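PDB 3RKL: stiv-a81 from Sulfolobus Turreted Icosahedral Virus, which is of unknown function but pairs a small antiparallel sheet with two long helices that pack with other copies, consistent with a four-helix bundle. Local coordinates for residues E51-D54 with T55-N59. The protein carries 1 engineered substitution. Sequence-based numbering, arbitrary orientation.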
loop_
_atom_site.group_PDB
_atom_site.type_symbol
_atom_site.label_atom_id
_atom_site.label_comp_id
_atom_site.label_asym_id
_atom_site.label_seq_id
_atom_site.Cartn_x
_atom_site.Cartn_y
_atom_site.Cartn_z
ATOM N N GLU A 51 -4.643 2.698 -28.600
ATOM C CA GLU A 51 -5.087 1.541 -29.368
ATOM C C GLU A 51 -4.004 0.467 -29.351
ATOM O O GLU A 51 -4.289 -0.701 -29.085
ATOM C CB GLU A 51 -5.436 1.939 -30.802
ATOM C CG GLU A 51 -6.710 2.776 -30.903
ATOM C CD GLU A 51 -7.242 2.883 -32.320
ATOM O OE1 GLU A 51 -7.407 1.835 -32.978
ATOM O OE2 GLU A 51 -7.507 4.018 -32.773
ATOM N N GLU A 52 -2.763 0.887 -29.603
ATOM C CA GLU A 52 -1.592 0.003 -29.563
ATOM C C GLU A 52 -0.595 0.482 -28.524
ATOM O O GLU A 52 0.032 1.526 -28.700
ATOM C CB GLU A 52 -0.878 -0.014 -30.923
ATOM C CG GLU A 52 -1.612 -0.746 -32.040
ATOM C CD GLU A 52 -1.311 -2.239 -32.076
ATOM O OE1 GLU A 52 -1.055 -2.770 -33.179
ATOM O OE2 GLU A 52 -1.330 -2.880 -31.006
ATOM N N VAL A 53 -0.437 -0.278 -27.445
ATOM C CA VAL A 53 0.625 -0.009 -26.487
ATOM C C VAL A 53 1.963 -0.492 -27.071
ATOM O O VAL A 53 2.026 -1.549 -27.711
ATOM C CB VAL A 53 0.317 -0.651 -25.124
ATOM C CG1 VAL A 53 1.494 -0.489 -24.163
ATOM C CG2 VAL A 53 -0.938 -0.025 -24.538
ATOM N N ASP A 54 3.016 0.302 -26.883
ATOM C CA ASP A 54 4.336 -0.009 -27.471
ATOM C C ASP A 54 4.770 -1.451 -27.217
ATOM O O ASP A 54 4.732 -1.934 -26.076
ATOM C CB ASP A 54 5.413 0.933 -26.935
ATOM C CG ASP A 54 5.355 2.321 -27.560
ATOM O OD1 ASP A 54 4.733 2.489 -28.635
ATOM O OD2 ASP A 54 5.943 3.248 -26.966
ATOM N N THR A 55 5.195 -2.123 -28.288
ATOM C CA THR A 55 5.665 -3.511 -28.226
ATOM C C THR A 55 6.809 -3.688 -27.244
ATOM O O THR A 55 6.958 -4.759 -26.648
ATOM C CB THR A 55 6.143 -4.009 -29.611
ATOM O OG1 THR A 55 5.064 -3.921 -30.546
ATOM C CG2 THR A 55 6.619 -5.452 -29.524
ATOM N N GLU A 56 7.620 -2.645 -27.080
ATOM C CA GLU A 56 8.725 -2.690 -26.129
ATOM C C GLU A 56 8.248 -3.025 -24.720
ATOM O O GLU A 56 8.945 -3.735 -23.992
ATOM C CB GLU A 56 9.493 -1.367 -26.096
ATOM C CG GLU A 56 10.741 -1.396 -25.223
ATOM C CD GLU A 56 11.721 -2.489 -25.628
ATOM O OE1 GLU A 56 12.325 -2.370 -26.715
ATOM O OE2 GLU A 56 11.886 -3.466 -24.858
ATOM N N LEU A 57 7.085 -2.502 -24.318
ATOM C CA LEU A 57 6.553 -2.796 -22.981
ATOM C C LEU A 57 6.178 -4.269 -22.824
ATOM O O LEU A 57 6.464 -4.864 -21.786
ATOM C CB LEU A 57 5.363 -1.891 -22.620
ATOM C CG LEU A 57 5.696 -0.406 -22.388
ATOM C CD1 LEU A 57 4.442 0.342 -21.972
ATOM C CD2 LEU A 57 6.770 -0.229 -21.331
ATOM N N TYR A 58 5.557 -4.856 -23.847
ATOM C CA TYR A 58 5.217 -6.290 -23.826
ATOM C C TYR A 58 6.479 -7.168 -23.812
ATOM O O TYR A 58 6.522 -8.209 -23.130
ATOM C CB TYR A 58 4.329 -6.690 -25.008
ATOM C CG TYR A 58 2.936 -6.091 -24.989
ATOM C CD1 TYR A 58 1.877 -6.752 -24.402
ATOM C CD2 TYR A 58 2.684 -4.861 -25.593
ATOM C CE1 TYR A 58 0.595 -6.190 -24.388
ATOM C CE2 TYR A 58 1.408 -4.297 -25.588
ATOM C CZ TYR A 58 0.374 -4.968 -24.987
ATOM O OH TYR A 58 -0.886 -4.405 -24.976
ATOM N N ASN A 59 7.486 -6.745 -24.577
ATOM C CA ASN A 59 8.787 -7.413 -24.617
ATOM C C ASN A 59 9.473 -7.393 -23.244
ATOM O O ASN A 59 9.925 -8.438 -22.772
ATOM C CB ASN A 59 9.696 -6.775 -25.679
ATOM C CG ASN A 59 9.255 -7.090 -27.098
ATOM O OD1 ASN A 59 8.702 -8.153 -27.362
ATOM N ND2 ASN A 59 9.509 -6.164 -28.022
HETATM O O HOH W 1 -1.852 -2.803 -27.035
#
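Where the loop after helix 25-46 turns into helix 55-80, V53 and D54 fold against L57 and Y58 of the helix's opening turn. One direct backbone hydrogen bond spans the turn: the amide of L57 reaches back to the carbonyl of D54, N to O 3.0 Å. It is rather bent, with an N-H...O angle of 139°, and the donor stands well above the carbonyl plane, about 51° out of it. The CB of L57 sits 3.5 Å from that same D54 O, so both the amide and the first side-chain carbon of the leucine lie against one oxygen.

The apolar contacts from the loop come from V53. Its CG1 lies anti to the backbone N (chi1 174°), which places this methyl beside CD1 of L57, 3.8 Å away, the two side chains crossing at about a right angle. Its CB meets the tyrosine instead, 3.8 Å from CE2 of Y58. That ring turns an edge to the loop backbone: V53 O lies in the ring plane, 3.5 Å from CE2, and D54 O is also at the edge, beside CD2. Farther out, a water ties the phenol to the loop, accepting from V53 N at 2.9 Å and hydrogen-bonding to Y58 OH at 2.8 Å. The loop thus borders the ring along one edge, and the water links its hydroxyl to the V53 amide.

V53 and L57 also pack on L46 of helix 25-46, and L57 and Y58 on I43. The Y58 ring meets F75 of a second subunit, while L57 packs on L57 of a third. Loop and first turn together close one end of an antiparallel helical hairpin, within a region predicted to form a coiled coil, as is typical of four-helix bundles built from paired hairpins.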